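Local coordinates for protein transglutaminase elicitor (PDB 3TW5) that is a transglutaminase that probably cross-links proteins through glutamine and lysine side chains, and acts as an elicitor associated with plant innate immunity, at residues K274-W279 / G301-Y306; P27-H32 / G237-E242; A61-K66 / N148-Q153. The protein carries 1 engineered substitution. One frame throughout, in Å; residues are numbered along the deposited sequence.

Interaction 1 (K274-W279 / G301-Y306); sequences KSRLSW and GQYYYY
The ring of Tyr303 lies between two cations, with Lys274 NZ over one face, 4.6 Å from the ring centroid, and Arg276 CZ over the opposite face, 4.9 Å from the same centroid. Tyr303 sits opposite Arg276 in a non-hydrogen-bonded antiparallel pair, and Lys274, two residues earlier, projects from the same face of the sheet, so both cation-pi contacts can form. The arginine offers mainly NE, displaced toward the rim, and its plane is inclined by 61° to the ring. A bend at chi3 (-92°) brings the guanidinium over the Gly301 backbone, where one of its faces receives Gly301 CA and Gln302 N; Arg276 NH1 comes 3.5 Å from Gly301 CA. On the far side of this glycine stands the Trp279 indole, and Gly301 CA makes a CH-pi contact with its six-membered ring, 4.0 Å from the centroid. At the indole edge, Trp279 CH2 meets Gln302 CB at 3.6 Å. The Tyr304 ring takes Leu277 at its edge, Leu277 CB 3.8 Å from Tyr304 CE2, and the Tyr306 ring has Ser275 OG near its plane. Ser275 OG and Tyr306 OH are hydrogen-bonded at 2.8 Å; either may donate, and Tyr306 OH also bonds His206 ND1. Tyr305 runs alongside the extended Lys274 chain, Tyr305 CE1 3.7 Å from Lys274 CD. Between these two layers of side chains, Ser275 with Tyr304 and Leu277 with Gln302 form hydrogen-bonded antiparallel pairs, each closed by two backbone bonds. Strand 269-280 is held between 299-310 and 232-246, to which Lys274, Arg276 and Ser278 bond through their backbones. Helix 202-215 packs on one face, with Phe205 against Leu277, Tyr304 and Tyr306, while Tyr241 of strand 232-246 meets the Tyr303 ring edge-to-face on the other.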
loop_
_atom_site.group_PDB
_atom_site.type_symbol
_atom_site.label_atom_id
_atom_site.label_comp_id
_atom_site.label_asym_id
_atom_site.label_seq_id
_atom_site.Cartn_x
_atom_site.Cartn_y
_atom_site.Cartn_z
ATOM N N LYS A 274 -8.165 19.014 10.599
ATOM C CA LYS A 274 -8.134 17.649 11.084
ATOM C C LYS A 274 -8.814 16.788 10.032
ATOM O O LYS A 274 -9.982 17.010 9.694
ATOM C CB LYS A 274 -8.857 17.536 12.425
ATOM C CG LYS A 274 -9.110 16.105 12.895
ATOM C CD LYS A 274 -9.891 16.098 14.200
ATOM C CE LYS A 274 -10.421 14.719 14.523
ATOM N NZ LYS A 274 -11.079 14.685 15.850
ATOM N N SER A 275 -8.068 15.822 9.502
ATOM C CA SER A 275 -8.560 14.948 8.438
ATOM C C SER A 275 -8.159 13.507 8.694
ATOM O O SER A 275 -7.217 13.242 9.442
ATOM C CB SER A 275 -8.039 15.408 7.074
ATOM O OG SER A 275 -6.625 15.429 7.049
ATOM N N ARG A 276 -8.880 12.578 8.072
ATOM C CA ARG A 276 -8.610 11.157 8.240
ATOM C C ARG A 276 -8.357 10.470 6.904
ATOM O O ARG A 276 -9.133 10.616 5.954
ATOM C CB ARG A 276 -9.747 10.475 9.009
ATOM C CG ARG A 276 -9.878 8.974 8.775
ATOM C CD ARG A 276 -10.899 8.357 9.703
ATOM N NE ARG A 276 -10.267 7.880 10.927
ATOM C CZ ARG A 276 -10.123 6.596 11.245
ATOM N NH1 ARG A 276 -10.585 5.646 10.436
ATOM N NH2 ARG A 276 -9.526 6.262 12.383
ATOM N N LEU A 277 -7.253 9.731 6.847
ATOM C CA LEU A 277 -6.937 8.882 5.711
ATOM C C LEU A 277 -7.401 7.466 6.024
ATOM O O LEU A 277 -7.232 6.987 7.144
ATOM C CB LEU A 277 -5.432 8.910 5.434
ATOM C CG LEU A 277 -4.923 8.369 4.095
ATOM C CD1 LEU A 277 -5.432 9.208 2.933
ATOM C CD2 LEU A 277 -3.403 8.321 4.093
ATOM N N SER A 278 -7.996 6.803 5.038
ATOM C CA SER A 278 -8.517 5.452 5.230
ATOM C C SER A 278 -7.890 4.474 4.243
ATOM O O SER A 278 -7.939 4.689 3.032
ATOM C CB SER A 278 -10.041 5.438 5.095
ATOM O OG SER A 278 -10.629 6.433 5.913
ATOM N N TRP A 279 -7.303 3.404 4.768
ATOM C CA TRP A 279 -6.639 2.412 3.933
ATOM C C TRP A 279 -7.030 0.986 4.288
ATOM O O TRP A 279 -7.592 0.728 5.355
ATOM C CB TRP A 279 -5.122 2.575 4.010
ATOM C CG TRP A 279 -4.555 2.366 5.374
ATOM C CD1 TRP A 279 -4.195 1.179 5.937
ATOM C CD2 TRP A 279 -4.267 3.377 6.347
ATOM N NE1 TRP A 279 -3.697 1.383 7.201
ATOM C CE2 TRP A 279 -3.731 2.723 7.479
ATOM C CE3 TRP A 279 -4.408 4.772 6.373
ATOM C CZ2 TRP A 279 -3.338 3.414 8.628
ATOM C CZ3 TRP A 279 -4.016 5.459 7.515
ATOM C CH2 TRP A 279 -3.488 4.776 8.629
ATOM N N GLY A 301 -7.789 3.410 9.561
ATOM C CA GLY A 301 -7.407 4.785 9.275
ATOM C C GLY A 301 -6.670 5.493 10.392
ATOM O O GLY A 301 -6.385 4.908 11.437
ATOM N N GLN A 302 -6.361 6.763 10.158
ATOM C CA GLN A 302 -5.655 7.589 11.128
ATOM C C GLN A 302 -6.004 9.058 10.938
ATOM O O GLN A 302 -6.179 9.524 9.808
ATOM C CB GLN A 302 -4.145 7.391 10.997
ATOM C CG GLN A 302 -3.340 7.974 12.140
ATOM C CD GLN A 302 -1.949 7.387 12.224
ATOM O OE1 GLN A 302 -1.122 7.577 11.328
ATOM N NE2 GLN A 302 -1.678 6.668 13.308
ATOM N N TYR A 303 -6.109 9.783 12.047
ATOM C CA TYR A 303 -6.315 11.220 11.989
ATOM C C TYR A 303 -4.986 11.939 11.820
ATOM O O TYR A 303 -3.947 11.471 12.294
ATOM C CB TYR A 303 -7.040 11.727 13.239
ATOM C CG TYR A 303 -8.493 11.322 13.315
ATOM C CD1 TYR A 303 -9.459 11.959 12.538
ATOM C CD2 TYR A 303 -8.903 10.300 14.170
ATOM C CE1 TYR A 303 -10.799 11.587 12.609
ATOM C CE2 TYR A 303 -10.239 9.918 14.250
ATOM C CZ TYR A 303 -11.182 10.565 13.470
ATOM O OH TYR A 303 -12.503 10.183 13.552
ATOM N N TYR A 304 -5.033 13.067 11.122
ATOM C CA TYR A 304 -3.870 13.922 10.944
ATOM C C TYR A 304 -4.255 15.364 11.213
ATOM O O TYR A 304 -5.319 15.825 10.796
ATOM C CB TYR A 304 -3.283 13.768 9.538
ATOM C CG TYR A 304 -2.827 12.362 9.233
ATOM C CD1 TYR A 304 -1.680 11.836 9.831
ATOM C CD2 TYR A 304 -3.546 11.551 8.356
ATOM C CE1 TYR A 304 -1.260 10.539 9.561
ATOM C CE2 TYR A 304 -3.132 10.251 8.076
ATOM C CZ TYR A 304 -1.988 9.754 8.682
ATOM O OH TYR A 304 -1.572 8.471 8.412
ATOM N N TYR A 305 -3.378 16.063 11.920
ATOM C CA TYR A 305 -3.632 17.423 12.363
ATOM C C TYR A 305 -2.535 18.318 11.814
ATOM O O TYR A 305 -1.347 18.047 12.003
ATOM C CB TYR A 305 -3.673 17.487 13.895
ATOM C CG TYR A 305 -4.425 16.337 14.532
ATOM C CD1 TYR A 305 -5.795 16.427 14.787
ATOM C CD2 TYR A 305 -3.769 15.151 14.866
ATOM C CE1 TYR A 305 -6.489 15.368 15.363
ATOM C CE2 TYR A 305 -4.451 14.086 15.440
ATOM C CZ TYR A 305 -5.811 14.200 15.686
ATOM O OH TYR A 305 -6.485 13.142 16.257
ATOM N N TYR A 306 -2.939 19.381 11.129
ATOM C CA TYR A 306 -1.988 20.289 10.512
ATOM C C TYR A 306 -2.546 21.689 10.298
ATOM O O TYR A 306 -3.757 21.880 10.159
ATOM C CB TYR A 306 -1.462 19.711 9.187
ATOM C CG TYR A 306 -2.516 19.132 8.261
ATOM C CD1 TYR A 306 -2.894 17.792 8.353
ATOM C CD2 TYR A 306 -3.117 19.920 7.280
ATOM C CE1 TYR A 306 -3.857 17.254 7.500
ATOM C CE2 TYR A 306 -4.078 19.392 6.419
ATOM C CZ TYR A 306 -4.442 18.060 6.536
ATOM O OH TYR A 306 -5.389 17.538 5.687
#

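Interaction 2 (P27-H32 / G237-E242); sequences PTVGVH and GFKVYE
Thr28 and Val240 meet through both backbone and side chain where the short strand 29-31 joins its long partner. Val240 N donates to Thr28 O at 2.7 Å, from a direction tilted 26° out of the carbonyl plane. Beside this bond lies Val240 CG2: with CG1 anti to the backbone N (chi1 -179°), CG2 falls beside that nitrogen and reaches Thr28 CA at 3.8 Å. The two beta carbons, Thr28 CB and Val240 CB, are 3.9 Å apart. Lys239 touches the same carbonyl with the base of its chain, Lys239 CG 3.7 Å from Thr28 O, before the extended remainder leads away toward solvent; nearby, Val29 CG2 lies 4.2 Å from Lys239 CG. Val29 and Lys239 form a non-hydrogen-bonded antiparallel pair, followed by the hydrogen-bonded pair Gly30-Phe238, in which Gly30 N donates to Phe238 O and Phe238 N to Gly30 O, both at 2.9 Å. Beyond it comes the non-hydrogen-bonded pair Val31-Gly237. On the face opposite Val29 and Lys239, Phe238 packs on Ser209 and meets the His206 ring edge-to-face, so helix 202-215 supports this side. Further along, Tyr241 and Glu242 both face Lys274, a classic beta bulge. Strand 232-246 therefore lies between 29-31 and 269-280, with helix 202-215 also packed against Pro27, His32 and Val240.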
loop_
_atom_site.group_PDB
_atom_site.type_symbol
_atom_site.label_atom_id
_atom_site.label_comp_id
_atom_site.label_asym_id
_atom_site.label_seq_id
_atom_site.Cartn_x
_atom_site.Cartn_y
_atom_site.Cartn_z
ATOM N N PRO A 27 -12.663 19.417 -2.353
ATOM C CA PRO A 27 -13.648 18.580 -1.673
ATOM C C PRO A 27 -13.183 18.220 -0.264
ATOM O O PRO A 27 -11.980 18.218 0.013
ATOM C CB PRO A 27 -13.716 17.330 -2.555
ATOM C CG PRO A 27 -12.414 17.294 -3.268
ATOM C CD PRO A 27 -12.045 18.723 -3.498
ATOM N N THR A 28 -14.135 17.935 0.617
ATOM C CA THR A 28 -13.829 17.589 2.002
ATOM C C THR A 28 -14.006 16.092 2.233
ATOM O O THR A 28 -13.799 15.590 3.338
ATOM C CB THR A 28 -14.713 18.377 2.990
ATOM O OG1 THR A 28 -16.089 18.052 2.764
ATOM C CG2 THR A 28 -14.515 19.874 2.808
ATOM N N VAL A 29 -14.396 15.390 1.173
ATOM C CA VAL A 29 -14.570 13.940 1.201
ATOM C C VAL A 29 -14.300 13.350 -0.190
ATOM O O VAL A 29 -14.732 13.899 -1.211
ATOM C CB VAL A 29 -15.981 13.530 1.734
ATOM C CG1 VAL A 29 -17.105 14.107 0.856
ATOM C CG2 VAL A 29 -16.107 12.014 1.869
ATOM N N GLY A 30 -13.562 12.247 -0.214
ATOM C CA GLY A 30 -13.293 11.521 -1.444
ATOM C C GLY A 30 -13.138 10.050 -1.138
ATOM O O GLY A 30 -12.257 9.666 -0.374
ATOM N N VAL A 31 -14.013 9.232 -1.718
ATOM C CA VAL A 31 -13.951 7.779 -1.554
ATOM C C VAL A 31 -13.753 7.120 -2.915
ATOM O O VAL A 31 -14.450 7.445 -3.883
ATOM C CB VAL A 31 -15.218 7.216 -0.857
ATOM C CG1 VAL A 31 -15.221 5.689 -0.869
ATOM C CG2 VAL A 31 -15.317 7.730 0.575
ATOM N N HIS A 32 -12.792 6.203 -2.987
ATOM C CA HIS A 32 -12.523 5.484 -4.221
ATOM C C HIS A 32 -13.360 4.215 -4.321
ATOM O O HIS A 32 -13.276 3.333 -3.467
ATOM C CB HIS A 32 -11.037 5.157 -4.353
ATOM C CG HIS A 32 -10.680 4.544 -5.670
ATOM N ND1 HIS A 32 -10.457 3.194 -5.826
ATOM C CD2 HIS A 32 -10.543 5.096 -6.898
ATOM C CE1 HIS A 32 -10.182 2.942 -7.094
ATOM N NE2 HIS A 32 -10.227 4.079 -7.764
ATOM N N GLY A 237 -9.988 6.040 1.062
ATOM C CA GLY A 237 -10.634 7.341 1.163
ATOM C C GLY A 237 -9.952 8.381 2.023
ATOM O O GLY A 237 -9.061 8.075 2.816
ATOM N N PHE A 238 -10.397 9.622 1.857
ATOM C CA PHE A 238 -9.878 10.769 2.587
ATOM C C PHE A 238 -11.041 11.683 2.960
ATOM O O PHE A 238 -11.817 12.096 2.091
ATOM C CB PHE A 238 -8.856 11.511 1.719
ATOM C CG PHE A 238 -8.458 12.862 2.247
ATOM C CD1 PHE A 238 -7.515 12.977 3.262
ATOM C CD2 PHE A 238 -9.001 14.021 1.705
ATOM C CE1 PHE A 238 -7.132 14.232 3.740
ATOM C CE2 PHE A 238 -8.626 15.278 2.176
ATOM C CZ PHE A 238 -7.690 15.384 3.194
ATOM N N LYS A 239 -11.165 11.987 4.251
ATOM C CA LYS A 239 -12.226 12.873 4.731
ATOM C C LYS A 239 -11.689 13.967 5.650
ATOM O O LYS A 239 -10.905 13.696 6.558
ATOM C CB LYS A 239 -13.330 12.081 5.437
ATOM C CG LYS A 239 -14.579 12.900 5.719
ATOM C CD LYS A 239 -15.655 12.094 6.427
ATOM C CE LYS A 239 -16.917 12.935 6.590
ATOM N NZ LYS A 239 -18.074 12.140 7.085
ATOM N N VAL A 240 -12.115 15.200 5.387
ATOM C CA VAL A 240 -11.792 16.343 6.231
ATOM C C VAL A 240 -12.849 16.446 7.328
ATOM O O VAL A 240 -14.043 16.582 7.044
ATOM C CB VAL A 240 -11.737 17.660 5.417
ATOM C CG1 VAL A 240 -11.377 18.840 6.315
ATOM C CG2 VAL A 240 -10.741 17.543 4.271
ATOM N N TYR A 241 -12.402 16.370 8.577
ATOM C CA TYR A 241 -13.300 16.387 9.727
ATOM C C TYR A 241 -13.476 17.780 10.330
ATOM O O TYR A 241 -14.497 18.058 10.957
ATOM C CB TYR A 241 -12.814 15.406 10.794
ATOM C CG TYR A 241 -13.240 13.972 10.559
ATOM C CD1 TYR A 241 -12.704 13.220 9.513
ATOM C CD2 TYR A 241 -14.173 13.362 11.396
ATOM C CE1 TYR A 241 -13.094 11.898 9.300
ATOM C CE2 TYR A 241 -14.567 12.041 11.195
ATOM C CZ TYR A 241 -14.026 11.317 10.147
ATOM O OH TYR A 241 -14.415 10.012 9.950
ATOM N N GLU A 242 -12.485 18.647 10.139
ATOM C CA GLU A 242 -12.533 19.998 10.686
ATOM C C GLU A 242 -11.665 20.984 9.909
ATOM O O GLU A 242 -10.500 20.707 9.616
ATOM C CB GLU A 242 -12.110 19.992 12.159
ATOM C CG GLU A 242 -12.407 21.294 12.897
ATOM C CD GLU A 242 -11.677 21.412 14.221
ATOM O OE1 GLU A 242 -11.695 20.445 15.016
ATOM O OE2 GLU A 242 -11.093 22.487 14.471
#

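Interaction 3 (A61-K66 / N148-Q153); sequences AEKYAK and NGVTFQ
The axes of the short segments, helix 61-66 and strand 150-152, approach to 8.7 Å with 133° between their N-to-C directions, and Lys63 and Val150 have the nearest CA atoms. Lys63 carries the contact. With CG anti to its carbonyl carbon (chi1 -74°) and the chain extended beyond, it crosses Val150 obliquely, Lys63 CG meeting Val150 CG2 at 3.7 Å, and sends its ammonium to the strand: Lys63 NZ donates to Thr151 O at 3.1 Å, almost in line with the C=O bond. At the root of the same chain, Phe152 CE1 touches Lys63 CB at 3.7 Å, and the edge of this ring is turned to the backbone of Tyr64. Val150 CG1 rests 3.6 Å from Lys63 O. The Phe152 side chain also packs on Leu157 and Leu160 of helix 154-167 and Leu358 of helix 352-364. Lys63 NZ has a second partner in a salt bridge to Asp156, whose OD2 also accepts Gln153 N, the N-cap residue of helix 154-167. The aliphatic part of the lysine thus serves as apolar filling, while its buried charge is met by a carbonyl and a carboxylate; this pairing would probably keep both Lys63 and Asp156 ionised.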
loop_
_atom_site.group_PDB
_atom_site.type_symbol
_atom_site.label_atom_id
_atom_site.label_comp_id
_atom_site.label_asym_id
_atom_site.label_seq_id
_atom_site.Cartn_x
_atom_site.Cartn_y
_atom_site.Cartn_z
ATOM N N ALA A 61 1.368 -21.380 -4.914
ATOM C CA ALA A 61 2.474 -21.732 -5.795
ATOM C C ALA A 61 2.301 -23.135 -6.376
ATOM O O ALA A 61 2.349 -23.313 -7.597
ATOM C CB ALA A 61 3.791 -21.621 -5.057
ATOM N N GLU A 62 2.086 -24.116 -5.496
ATOM C CA GLU A 62 1.883 -25.511 -5.893
ATOM C C GLU A 62 0.700 -25.671 -6.842
ATOM O O GLU A 62 0.764 -26.444 -7.797
ATOM C CB GLU A 62 1.693 -26.398 -4.659
ATOM C CG GLU A 62 1.421 -27.872 -4.973
ATOM C CD GLU A 62 1.608 -28.787 -3.776
ATOM O OE1 GLU A 62 2.195 -28.350 -2.760
ATOM O OE2 GLU A 62 1.172 -29.955 -3.858
ATOM N N LYS A 63 -0.372 -24.933 -6.570
ATOM C CA LYS A 63 -1.565 -24.955 -7.412
ATOM C C LYS A 63 -1.287 -24.394 -8.804
ATOM O O LYS A 63 -1.816 -24.900 -9.796
ATOM C CB LYS A 63 -2.713 -24.198 -6.745
ATOM C CG LYS A 63 -3.349 -24.932 -5.581
ATOM C CD LYS A 63 -4.585 -24.203 -5.093
ATOM C CE LYS A 63 -5.251 -24.947 -3.958
ATOM N NZ LYS A 63 -6.448 -24.213 -3.479
ATOM N N TYR A 64 -0.453 -23.355 -8.868
ATOM C CA TYR A 64 -0.056 -22.757 -10.143
ATOM C C TYR A 64 0.796 -23.722 -10.964
ATOM O O TYR A 64 0.589 -23.864 -12.171
ATOM C CB TYR A 64 0.685 -21.429 -9.935
ATOM C CG TYR A 64 1.086 -20.751 -11.230
ATOM C CD1 TYR A 64 0.181 -19.953 -11.932
ATOM C CD2 TYR A 64 2.365 -20.920 -11.762
ATOM C CE1 TYR A 64 0.542 -19.336 -13.129
ATOM C CE2 TYR A 64 2.736 -20.309 -12.960
ATOM C CZ TYR A 64 1.821 -19.518 -13.636
ATOM O OH TYR A 64 2.185 -18.911 -14.816
ATOM N N ALA A 65 1.751 -24.375 -10.305
ATOM C CA ALA A 65 2.601 -25.366 -10.953
ATOM C C ALA A 65 1.771 -26.504 -11.553
ATOM O O ALA A 65 1.895 -26.806 -12.741
ATOM C CB ALA A 65 3.635 -25.904 -9.974
ATOM N N LYS A 66 0.912 -27.106 -10.729
ATOM C CA LYS A 66 0.060 -28.223 -11.148
ATOM C C LYS A 66 -0.824 -27.901 -12.354
ATOM O O LYS A 66 -0.938 -28.709 -13.277
ATOM C CB LYS A 66 -0.814 -28.697 -9.985
ATOM C CG LYS A 66 -0.091 -29.526 -8.935
ATOM C CD LYS A 66 -1.056 -29.961 -7.836
ATOM C CE LYS A 66 -0.404 -30.936 -6.869
ATOM N NZ LYS A 66 -1.353 -31.384 -5.807
ATOM N N ASN A 148 -7.552 -27.069 -15.287
ATOM C CA ASN A 148 -6.813 -28.339 -15.371
ATOM C C ASN A 148 -6.825 -29.156 -14.070
ATOM O O ASN A 148 -5.785 -29.622 -13.598
ATOM C CB ASN A 148 -5.384 -28.125 -15.894
ATOM C CG ASN A 148 -5.354 -27.581 -17.318
ATOM O OD1 ASN A 148 -6.287 -27.782 -18.101
ATOM N ND2 ASN A 148 -4.271 -26.886 -17.659
ATOM N N GLY A 149 -8.017 -29.308 -13.496
ATOM C CA GLY A 149 -8.228 -30.182 -12.345
ATOM C C GLY A 149 -7.877 -29.604 -10.987
ATOM O O GLY A 149 -8.107 -30.252 -9.962
ATOM N N VAL A 150 -7.314 -28.398 -10.966
ATOM C CA VAL A 150 -6.987 -27.739 -9.696
ATOM C C VAL A 150 -7.855 -26.497 -9.452
ATOM O O VAL A 150 -8.029 -25.657 -10.343
ATOM C CB VAL A 150 -5.453 -27.453 -9.545
ATOM C CG1 VAL A 150 -4.953 -26.540 -10.627
ATOM C CG2 VAL A 150 -5.132 -26.877 -8.174
ATOM N N THR A 151 -8.414 -26.418 -8.244
ATOM C CA THR A 151 -9.265 -25.303 -7.838
ATOM C C THR A 151 -8.420 -24.183 -7.245
ATOM O O THR A 151 -7.669 -24.393 -6.286
ATOM C CB THR A 151 -10.345 -25.749 -6.818
ATOM O OG1 THR A 151 -11.138 -26.795 -7.389
ATOM C CG2 THR A 151 -11.260 -24.587 -6.435
ATOM N N PHE A 152 -8.540 -22.998 -7.839
ATOM C CA PHE A 152 -7.899 -21.796 -7.328
ATOM C C PHE A 152 -8.901 -20.981 -6.526
ATOM O O PHE A 152 -9.939 -20.569 -7.049
ATOM C CB PHE A 152 -7.349 -20.946 -8.474
ATOM C CG PHE A 152 -6.149 -21.538 -9.150
ATOM C CD1 PHE A 152 -4.867 -21.269 -8.682
ATOM C CD2 PHE A 152 -6.296 -22.358 -10.264
ATOM C CE1 PHE A 152 -3.751 -21.812 -9.307
ATOM C CE2 PHE A 152 -5.188 -22.904 -10.894
ATOM C CZ PHE A 152 -3.912 -22.629 -10.414
ATOM N N GLN A 153 -8.591 -20.761 -5.254
ATOM C CA GLN A 153 -9.414 -19.914 -4.404
ATOM C C GLN A 153 -9.127 -18.446 -4.718
ATOM O O GLN A 153 -8.029 -18.120 -5.171
ATOM C CB GLN A 153 -9.145 -20.216 -2.927
ATOM C CG GLN A 153 -9.500 -21.644 -2.490
ATOM C CD GLN A 153 -10.981 -21.973 -2.638
ATOM O OE1 GLN A 153 -11.341 -23.057 -3.093
ATOM N NE2 GLN A 153 -11.841 -21.040 -2.252
#

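Overall arrangement
Interactions 1 and 2 are adjacent parts of one antiparallel sheet, their centres 9 Å apart: strands 269-280 and 232-246 are neighbours, and backbone bonds such as Arg276 N to Lys239 O (2.8 Å) join them, giving the order 29-31, 232-246, 269-280, 299-310. Interaction 3 lies across the chain's centre, about 41 Å from either of the others between centres, in a largely helical region where strand 150-152 pairs with 145-147. Along the sequence it is nested within the loop closed by interaction 2, and interaction 1 follows. The N-terminal chain therefore serves both regions, consistent with the helix-rich and sheet-rich parts of papain-like (clan CA) enzymes.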